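Local coordinates for protein dihydrofolate reductase (Moritella profunda, PDB 3IA4) that reduces 7,8-dihydrofolate to 5,6,7,8-tetrahydrofolate with NADPH, a step probably essential for glycine, purine and DNA precursor synthesis, at residues A[53-65]-A[73-87]. Numbering follows the deposited sequence.
Sequences RPLPGRLNIVLSR and GVTVVATLEDAVVAA. With NDP (NADPH dihydro-nicotinamide-adenine-dinucleotide phosphate), chain E.
Where the parallel pairing of strands 60-63 and 75-77 begins, a water bridges Asn60 N and Gly73 O, accepting from the one and donating to the other at 2.9 Å each. Past it the backbones bond directly: Thr75 N gives to Asn60 O almost straight (N-H...O 171°), Val62 N to Thr75 O at 2.8 Å, Val77 N to Val62 O, and Ser64 N to Val77 O. The Asn60 side chain turns back to its own loop, its OD1 accepting from Leu55 N and its ND2 donating to Leu55 O and Arg58 O, while its CB rests 3.8 Å from Val74 CG1. With an alanine at this position, those backbone groups would probably lose their partner and the Leu55-Arg58 turn, whose Arg58 reaches methotrexate, could shift.

On the sheet face under helix 80-87, Ile61 splits its branches. Its chi1 of -61° carries CG2 opposite the backbone N, where it meets Val77 CG2 at 3.7 Å and also touches Ala83 CB, while CD1 reaches on to Ala86 and Ala87. Leu63 crosses Leu80 at about a right angle, their CD1 atoms 3.5 Å apart. On the other face Val62 CG2 packs against Val74, with Phe48 of helix 45-51 touching both.

Strand 75-77 is the outermost at this end of the dihydrofolate reductase sheet. Just past strand 60-63, Ser64 OG (2.7 Å to O1X) and Arg65 N (to O2X) bind the NADPH 2'-phosphate, and the Arg65 side chain lies along the adenine; this is consistent with the pairing positioning both residues to recognise the phosphate that distinguishes NADPH from NADH.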
ATOM      1  N   ARG A  53       7.926  12.638   1.042  1.00 18.02           N
ATOM      2  CA  ARG A  53       7.698  13.393   2.267  1.00 21.31           C
ATOM      3  C   ARG A  53       6.979  12.471   3.231  1.00 17.23           C
ATOM      4  O   ARG A  53       6.361  11.489   2.812  1.00 17.43           O
ATOM      5  CB  ARG A  53       6.783  14.571   1.975  1.00 19.23           C
ATOM      6  CG  ARG A  53       5.445  14.148   1.269  1.00 22.89           C
ATOM      7  CD  ARG A  53       4.343  15.205   1.420  1.00 26.14           C
ATOM      8  NE  ARG A  53       3.157  14.833   0.633  1.00 26.11           N
ATOM      9  CZ  ARG A  53       1.954  15.370   0.785  1.00 24.91           C
ATOM     10  NH1 ARG A  53       1.744  16.337   1.681  1.00 27.48           N
ATOM     11  NH2 ARG A  53       0.959  14.957   0.010  1.00 26.57           N
ATOM     12  N   PRO A  54       6.949  12.828   4.510  1.00 17.43           N
ATOM     13  CA  PRO A  54       5.995  12.195   5.417  1.00 16.82           C
ATOM     14  C   PRO A  54       4.566  12.610   5.023  1.00 15.54           C
ATOM     15  O   PRO A  54       4.293  13.772   4.647  1.00 16.78           O
ATOM     16  CB  PRO A  54       6.345  12.813   6.793  1.00 18.06           C
ATOM     17  CG  PRO A  54       7.626  13.483   6.598  1.00 19.02           C
ATOM     18  CD  PRO A  54       7.713  13.888   5.174  1.00 19.49           C
ATOM     19  N   LEU A  55       3.634  11.660   5.086  1.00 15.15           N
ATOM     20  CA  LEU A  55       2.245  11.987   4.831  1.00 14.76           C
ATOM     21  C   LEU A  55       1.546  12.500   6.113  1.00 15.69           C
ATOM     22  O   LEU A  55       1.596  11.869   7.202  1.00 16.61           O
ATOM     23  CB  LEU A  55       1.501  10.766   4.285  1.00 13.08           C
ATOM     24  CG  LEU A  55       2.017  10.386   2.875  1.00 15.16           C
ATOM     25  CD1 LEU A  55       1.360   9.063   2.421  1.00 15.65           C
ATOM     26  CD2 LEU A  55       1.692  11.521   1.916  1.00 18.68           C
ATOM     27  N   PRO A  56       0.838  13.624   6.008  1.00 16.36           N
ATOM     28  CA  PRO A  56       0.141  14.090   7.236  1.00 13.43           C
ATOM     29  C   PRO A  56      -0.998  13.209   7.728  1.00 18.32           C
ATOM     30  O   PRO A  56      -1.622  12.452   6.966  1.00 17.80           O
ATOM     31  CB  PRO A  56      -0.387  15.515   6.843  1.00 17.84           C
ATOM     32  CG  PRO A  56       0.365  15.862   5.561  1.00 23.17           C
ATOM     33  CD  PRO A  56       0.751  14.560   4.876  1.00 19.21           C
ATOM     34  N   GLY A  57      -1.317  13.272   9.022  1.00 15.22           N
ATOM     35  CA  GLY A  57      -2.530  12.647   9.538  1.00 14.37           C
ATOM     36  C   GLY A  57      -2.347  11.156   9.788  1.00 13.17           C
ATOM     37  O   GLY A  57      -3.311  10.450  10.085  1.00 16.66           O
ATOM     38  N   ARG A  58      -1.101  10.719   9.613  1.00 14.50           N
ATOM     39  CA  ARG A  58      -0.705   9.312   9.752  1.00 14.39           C
ATOM     40  C   ARG A  58       0.621   9.176  10.439  1.00 11.65           C
ATOM     41  O   ARG A  58       1.524   9.925  10.151  1.00 15.13           O
ATOM     42  CB  ARG A  58      -0.636   8.679   8.338  1.00 14.19           C
ATOM     43  CG  ARG A  58      -2.031   8.375   7.746  1.00 14.68           C
ATOM     44  CD  ARG A  58      -2.083   8.445   6.229  1.00 14.03           C
ATOM     45  NE  ARG A  58      -1.992   9.842   5.825  1.00 13.52           N
ATOM     46  CZ  ARG A  58      -2.189  10.281   4.581  1.00 18.92           C
ATOM     47  NH1 ARG A  58      -2.477   9.428   3.553  1.00 14.31           N
ATOM     48  NH2 ARG A  58      -2.044  11.576   4.346  1.00 14.68           N
ATOM     49  N   LEU A  59       0.781   8.153  11.327  1.00 12.24           N
ATOM     50  CA  LEU A  59       2.098   7.783  11.849  1.00 13.32           C
ATOM     51  C   LEU A  59       2.842   7.102  10.706  1.00 15.70           C
ATOM     52  O   LEU A  59       2.386   6.057  10.258  1.00 16.62           O
ATOM     53  CB  LEU A  59       1.952   6.795  13.027  1.00 16.90           C
ATOM     54  CG  LEU A  59       3.256   6.208  13.571  1.00 19.07           C
ATOM     55  CD1 LEU A  59       4.292   7.291  13.890  1.00 21.26           C
ATOM     56  CD2 LEU A  59       3.002   5.226  14.794  1.00 19.31           C
ATOM     57  N   ASN A  60       3.930   7.712  10.229  1.00 13.33           N
ATOM     58  CA  ASN A  60       4.661   7.122   9.090  1.00 11.57           C
ATOM     59  C   ASN A  60       5.778   6.232   9.653  1.00 10.96           C
ATOM     60  O   ASN A  60       6.699   6.734  10.261  1.00 15.72           O
ATOM     61  CB  ASN A  60       5.312   8.203   8.185  1.00 15.24           C
ATOM     62  CG  ASN A  60       4.308   8.973   7.319  1.00 16.38           C
ATOM     63  OD1 ASN A  60       4.554   9.179   6.142  1.00 16.45           O
ATOM     64  ND2 ASN A  60       3.221   9.467   7.908  1.00 18.70           N
ATOM     65  N   ILE A  61       5.747   4.910   9.383  1.00 11.80           N
ATOM     66  CA  ILE A  61       6.784   3.992   9.882  1.00 13.96           C
ATOM     67  C   ILE A  61       7.523   3.494   8.651  1.00 13.53           C
ATOM     68  O   ILE A  61       6.868   3.034   7.733  1.00 11.41           O
ATOM     69  CB  ILE A  61       6.120   2.818  10.655  1.00 12.70           C
ATOM     70  CG1 ILE A  61       5.346   3.360  11.860  1.00 16.28           C
ATOM     71  CG2 ILE A  61       7.154   1.708  11.035  1.00 14.71           C
ATOM     72  CD1 ILE A  61       4.395   2.344  12.490  1.00 15.51           C
ATOM     73  N   VAL A  62       8.859   3.620   8.633  1.00  9.82           N
ATOM     74  CA  VAL A  62       9.607   3.266   7.426  1.00 10.83           C
ATOM     75  C   VAL A  62      10.598   2.161   7.775  1.00 14.14           C
ATOM     76  O   VAL A  62      11.359   2.281   8.736  1.00 13.08           O
ATOM     77  CB  VAL A  62      10.331   4.465   6.844  1.00 11.55           C
ATOM     78  CG1 VAL A  62      11.205   4.050   5.619  1.00 12.72           C
ATOM     79  CG2 VAL A  62       9.314   5.492   6.447  1.00 12.04           C
ATOM     80  N   LEU A  63      10.612   1.068   6.980  1.00 11.88           N
ATOM     81  CA  LEU A  63      11.557  -0.013   7.231  1.00 12.64           C
ATOM     82  C   LEU A  63      12.910   0.205   6.566  1.00 13.98           C
ATOM     83  O   LEU A  63      13.004   0.369   5.331  1.00 13.04           O
ATOM     84  CB  LEU A  63      10.931  -1.331   6.702  1.00 10.94           C
ATOM     85  CG  LEU A  63       9.866  -1.789   7.708  1.00 16.77           C
ATOM     86  CD1 LEU A  63       8.671  -2.429   7.042  1.00 21.23           C
ATOM     87  CD2 LEU A  63      10.525  -2.757   8.694  1.00 16.99           C
ATOM     88  N   SER A  64      13.983   0.206   7.349  1.00 12.29           N
ATOM     89  CA  SER A  64      15.296   0.138   6.733  1.00 12.84           C
ATOM     90  C   SER A  64      16.303  -0.522   7.675  1.00 19.04           C
ATOM     91  O   SER A  64      16.187  -0.351   8.886  1.00 14.39           O
ATOM     92  CB  SER A  64      15.803   1.545   6.406  1.00 16.70           C
ATOM     93  OG  SER A  64      17.186   1.529   6.028  1.00 16.24           O
ATOM     94  N   ARG A  65      17.294  -1.241   7.133  1.00 14.22           N
ATOM     95  CA  ARG A  65      18.381  -1.773   7.962  1.00 15.36           C
ATOM     96  C   ARG A  65      19.579  -0.841   7.960  1.00 19.82           C
ATOM     97  O   ARG A  65      20.597  -1.166   8.540  1.00 22.18           O
ATOM     98  CB  ARG A  65      18.797  -3.193   7.539  1.00 17.42           C
ATOM     99  CG  ARG A  65      17.652  -4.177   7.675  1.00 17.08           C
ATOM    100  CD  ARG A  65      18.054  -5.602   7.314  1.00 22.53           C
ATOM    101  NE  ARG A  65      16.913  -6.215   6.680  1.00 32.84           N
ATOM    102  CZ  ARG A  65      16.815  -7.498   6.376  1.00 31.17           C
ATOM    103  NH1 ARG A  65      17.811  -8.298   6.674  1.00 32.37           N
ATOM    104  NH2 ARG A  65      15.686  -7.978   5.824  1.00 34.04           N
ATOM    105  N   GLY A  73      10.530  13.347  10.476  1.00 17.98           N
ATOM    106  CA  GLY A  73       9.087  13.166  10.487  1.00 19.09           C
ATOM    107  C   GLY A  73       8.558  11.748  10.252  1.00 17.63           C
ATOM    108  O   GLY A  73       7.334  11.546  10.037  1.00 16.47           O
ATOM    109  N   VAL A  74       9.462  10.791  10.225  1.00 15.24           N
ATOM    110  CA  VAL A  74       9.075   9.376  10.162  1.00 15.31           C
ATOM    111  C   VAL A  74       9.825   8.578  11.238  1.00 15.80           C
ATOM    112  O   VAL A  74      10.909   8.959  11.695  1.00 16.14           O
ATOM    113  CB  VAL A  74       9.361   8.760   8.799  1.00 17.84           C
ATOM    114  CG1 VAL A  74       8.784   9.620   7.668  1.00 14.32           C
ATOM    115  CG2 VAL A  74      10.870   8.516   8.625  1.00 15.38           C
ATOM    116  N   THR A  75       9.235   7.452  11.613  1.00 14.41           N
ATOM    117  CA  THR A  75       9.864   6.551  12.541  1.00 11.49           C
ATOM    118  C   THR A  75      10.487   5.416  11.748  1.00 16.43           C
ATOM    119  O   THR A  75       9.761   4.681  11.072  1.00 17.02           O
ATOM    120  CB  THR A  75       8.790   5.990  13.484  1.00 15.97           C
ATOM    121  OG1 THR A  75       8.238   7.110  14.212  1.00 14.86           O
ATOM    122  CG2 THR A  75       9.383   4.906  14.418  1.00 17.96           C
ATOM    123  N   VAL A  76      11.819   5.281  11.824  1.00 14.26           N
ATOM    124  CA  VAL A  76      12.512   4.206  11.092  1.00 15.03           C
ATOM    125  C   VAL A  76      12.697   3.033  12.004  1.00 16.82           C
ATOM    126  O   VAL A  76      13.173   3.181  13.149  1.00 18.13           O
ATOM    127  CB  VAL A  76      13.886   4.674  10.558  1.00 14.36           C
ATOM    128  CG1 VAL A  76      14.686   3.508   9.965  1.00 16.62           C
ATOM    129  CG2 VAL A  76      13.627   5.787   9.490  1.00 19.01           C
ATOM    130  N   VAL A  77      12.330   1.849  11.519  1.00 12.34           N
ATOM    131  CA  VAL A  77      12.492   0.608  12.315  1.00 13.39           C
ATOM    132  C   VAL A  77      13.254  -0.405  11.495  1.00 19.02           C
ATOM    133  O   VAL A  77      13.188  -0.387  10.245  1.00 16.29           O
ATOM    134  CB  VAL A  77      11.161   0.022  12.725  1.00 15.50           C
ATOM    135  CG1 VAL A  77      10.424   0.951  13.758  1.00 17.61           C
ATOM    136  CG2 VAL A  77      10.284  -0.182  11.489  1.00 16.86           C
ATOM    137  N   ALA A  78      13.976  -1.314  12.163  1.00 17.17           N
ATOM    138  CA  ALA A  78      14.855  -2.194  11.423  1.00 16.15           C
ATOM    139  C   ALA A  78      14.304  -3.596  11.219  1.00 18.36           C
ATOM    140  O   ALA A  78      14.956  -4.446  10.581  1.00 18.44           O
ATOM    141  CB  ALA A  78      16.253  -2.275  12.134  1.00 19.38           C
ATOM    142  N   THR A  79      13.122  -3.845  11.760  1.00 18.03           N
ATOM    143  CA  THR A  79      12.473  -5.157  11.604  1.00 16.00           C
ATOM    144  C   THR A  79      10.954  -4.951  11.554  1.00 16.67           C
ATOM    145  O   THR A  79      10.413  -3.942  12.075  1.00 16.27           O
ATOM    146  CB  THR A  79      12.750  -6.146  12.780  1.00 21.62           C
ATOM    147  OG1 THR A  79      12.164  -5.646  13.991  1.00 20.39           O
ATOM    148  CG2 THR A  79      14.238  -6.368  13.013  1.00 20.57           C
ATOM    149  N   LEU A  80      10.263  -5.950  11.005  1.00 14.90           N
ATOM    150  CA  LEU A  80       8.811  -5.919  10.973  1.00 18.22           C
ATOM    151  C   LEU A  80       8.221  -5.928  12.376  1.00 16.89           C
ATOM    152  O   LEU A  80       7.220  -5.256  12.636  1.00 18.89           O
ATOM    153  CB  LEU A  80       8.281  -7.145  10.217  1.00 22.04           C
ATOM    154  CG  LEU A  80       7.965  -7.076   8.716  1.00 27.86           C
ATOM    155  CD1 LEU A  80       8.278  -5.754   8.161  1.00 25.72           C
ATOM    156  CD2 LEU A  80       8.633  -8.184   7.876  1.00 25.69           C
ATOM    157  N   GLU A  81       8.786  -6.747  13.260  1.00 19.99           N
ATOM    158  CA  GLU A  81       8.317  -6.772  14.626  1.00 21.98           C
ATOM    159  C   GLU A  81       8.375  -5.399  15.228  1.00 20.46           C
ATOM    160  O   GLU A  81       7.501  -5.022  15.965  1.00 17.44           O
ATOM    161  CB  GLU A  81       9.152  -7.757  15.478  1.00 26.33           C
ATOM    162  CG  GLU A  81       8.848  -9.235  15.212  1.00 34.81           C
ATOM    163  CD  GLU A  81       8.621  -9.578  13.724  1.00 45.38           C
ATOM    164  OE1 GLU A  81       8.228  -8.673  12.936  1.00 41.82           O
ATOM    165  OE2 GLU A  81       8.806 -10.768  13.339  1.00 51.62           O
ATOM    166  N   ASP A  82       9.424  -4.651  14.944  1.00 19.22           N
ATOM    167  CA  ASP A  82       9.553  -3.334  15.554  1.00 21.41           C
ATOM    168  C   ASP A  82       8.528  -2.374  14.961  1.00 19.73           C
ATOM    169  O   ASP A  82       8.084  -1.423  15.632  1.00 17.29           O
ATOM    170  CB  ASP A  82      10.954  -2.785  15.391  1.00 21.11           C
ATOM    171  CG  ASP A  82      11.973  -3.518  16.246  1.00 28.92           C
ATOM    172  OD1 ASP A  82      11.580  -4.091  17.283  1.00 33.73           O
ATOM    173  OD2 ASP A  82      13.173  -3.525  15.879  1.00 32.68           O
ATOM    174  N   ALA A  83       8.192  -2.580  13.683  1.00 16.56           N
ATOM    175  CA  ALA A  83       7.153  -1.792  13.056  1.00 18.53           C
ATOM    176  C   ALA A  83       5.842  -1.975  13.807  1.00 17.35           C
ATOM    177  O   ALA A  83       5.145  -0.995  14.149  1.00 18.20           O
ATOM    178  CB  ALA A  83       7.013  -2.138  11.502  1.00 15.11           C
ATOM    179  N   VAL A  84       5.519  -3.239  14.109  1.00 15.98           N
ATOM    180  CA  VAL A  84       4.300  -3.572  14.840  1.00 16.16           C
ATOM    181  C   VAL A  84       4.264  -2.956  16.258  1.00 18.14           C
ATOM    182  O   VAL A  84       3.216  -2.451  16.680  1.00 19.57           O
ATOM    183  CB  VAL A  84       4.108  -5.081  14.911  1.00 19.65           C
ATOM    184  CG1 VAL A  84       2.949  -5.451  15.858  1.00 19.04           C
ATOM    185  CG2 VAL A  84       3.806  -5.617  13.495  1.00 15.66           C
ATOM    186  N   VAL A  85       5.410  -2.969  16.942  1.00 18.12           N
ATOM    187  CA  VAL A  85       5.540  -2.272  18.234  1.00 22.73           C
ATOM    188  C   VAL A  85       5.296  -0.750  18.143  1.00 20.51           C
ATOM    189  O   VAL A  85       4.602  -0.174  18.981  1.00 18.98           O
ATOM    190  CB  VAL A  85       6.909  -2.558  18.922  1.00 21.23           C
ATOM    191  CG1 VAL A  85       7.033  -1.748  20.171  1.00 23.94           C
ATOM    192  CG2 VAL A  85       7.042  -4.045  19.221  1.00 23.53           C
ATOM    193  N   ALA A  86       5.834  -0.105  17.111  1.00 19.54           N
ATOM    194  CA  ALA A  86       5.646   1.347  16.912  1.00 19.37           C
ATOM    195  C   ALA A  86       4.168   1.704  16.652  1.00 20.05           C
ATOM    196  O   ALA A  86       3.637   2.756  17.092  1.00 18.78           O
ATOM    197  CB  ALA A  86       6.501   1.797  15.745  1.00 18.91           C
ATOM    198  N   ALA A  87       3.504   0.842  15.900  1.00 18.45           N
ATOM    199  CA  ALA A  87       2.065   0.956  15.591  1.00 20.87           C
ATOM    200  C   ALA A  87       1.133   0.915  16.832  1.00 23.67           C
ATOM    201  O   ALA A  87      -0.016   1.388  16.802  1.00 24.21           O
ATOM    202  CB  ALA A  87       1.654  -0.127  14.581  1.00 22.80           C
TER
HETATM  203  PA  NDP E 163      10.083  -1.212  -0.804  1.00 11.71           P
HETATM  204  O1A NDP E 163       9.397  -2.461  -0.314  1.00 12.52           O
HETATM  205  O2A NDP E 163       9.372   0.105  -0.839  1.00 12.37           O
HETATM  206  O5B NDP E 163      11.497  -0.947  -0.027  1.00 11.41           O
HETATM  207  C5B NDP E 163      12.399  -2.059   0.160  1.00 11.27           C
HETATM  208  C4B NDP E 163      13.478  -1.555   1.110  1.00 13.33           C
HETATM  209  O4B NDP E 163      12.919  -1.625   2.430  1.00 14.51           O
HETATM  210  C3B NDP E 163      14.648  -2.565   1.209  1.00 14.88           C
HETATM  211  O3B NDP E 163      15.573  -2.345   0.149  1.00 15.25           O
HETATM  212  C2B NDP E 163      15.207  -2.329   2.602  1.00 16.38           C
HETATM  213  O2B NDP E 163      15.803  -1.032   2.712  1.00 15.77           O
HETATM  214  C1B NDP E 163      13.899  -2.184   3.353  1.00 13.11           C
HETATM  215  N9A NDP E 163      13.396  -3.451   3.926  1.00 12.61           N
HETATM  216  C8A NDP E 163      12.644  -4.357   3.283  1.00 16.73           C
HETATM  217  N7A NDP E 163      12.270  -5.352   4.115  1.00 17.11           N
HETATM  218  C5A NDP E 163      12.790  -5.056   5.338  1.00 15.82           C
HETATM  219  C6A NDP E 163      12.764  -5.638   6.688  1.00 21.11           C
HETATM  220  N6A NDP E 163      12.137  -6.826   6.966  1.00 17.89           N
HETATM  221  N1A NDP E 163      13.444  -4.929   7.652  1.00 17.29           N
HETATM  222  C2A NDP E 163      14.063  -3.767   7.469  1.00 14.90           C
HETATM  223  N3A NDP E 163      14.117  -3.195   6.269  1.00 18.10           N
HETATM  224  C4A NDP E 163      13.498  -3.797   5.200  1.00 15.18           C
HETATM  225  O3  NDP E 163      10.737  -1.461  -2.263  1.00 11.59           O
HETATM  226  PN  NDP E 163      10.282  -2.125  -3.656  1.00 12.43           P
HETATM  227  O1N NDP E 163       9.948  -3.552  -3.417  1.00 14.03           O
HETATM  228  O2N NDP E 163      11.310  -1.779  -4.671  1.00 14.24           O
HETATM  229  O5D NDP E 163       8.894  -1.423  -3.963  1.00 12.63           O
HETATM  230  C5D NDP E 163       8.902  -0.086  -4.442  1.00 12.17           C
HETATM  231  C4D NDP E 163       8.078   0.000  -5.722  1.00 12.08           C
HETATM  232  O4D NDP E 163       6.647  -0.185  -5.407  1.00 12.16           O
HETATM  233  C3D NDP E 163       8.167   1.356  -6.438  1.00 13.06           C
HETATM  234  O3D NDP E 163       8.118   1.131  -7.860  1.00 15.61           O
HETATM  235  C2D NDP E 163       6.882   2.079  -6.030  1.00 10.49           C
HETATM  236  O2D NDP E 163       6.442   3.086  -6.975  1.00 14.26           O
HETATM  237  C1D NDP E 163       5.927   0.918  -5.992  1.00 12.10           C
HETATM  238  N1N NDP E 163       4.755   1.093  -5.141  1.00 13.82           N
HETATM  239  C2N NDP E 163       3.554   0.908  -5.693  1.00 12.02           C
HETATM  240  C3N NDP E 163       2.430   0.948  -4.908  1.00 10.14           C
HETATM  241  C7N NDP E 163       1.101   0.752  -5.568  1.00 10.00           C
HETATM  242  O7N NDP E 163       0.124   0.642  -4.857  1.00 10.91           O
HETATM  243  N7N NDP E 163       0.982   0.578  -6.887  1.00 10.06           N
HETATM  244  C4N NDP E 163       2.426   1.226  -3.412  1.00 12.05           C
HETATM  245  C5N NDP E 163       3.802   1.331  -2.958  1.00  8.88           C
HETATM  246  C6N NDP E 163       4.878   1.313  -3.813  1.00 14.82           C
HETATM  247  P2B NDP E 163      17.337  -0.866   3.219  1.00 15.16           P
HETATM  248  O1X NDP E 163      17.414   0.570   3.506  1.00 16.31           O
HETATM  249  O2X NDP E 163      17.450  -1.835   4.345  1.00 14.37           O
HETATM  250  O3X NDP E 163      18.177  -1.375   2.080  1.00 19.52           O
HETATM  251  O   HOH W   1       4.934  10.245  11.143  1.00 14.93           O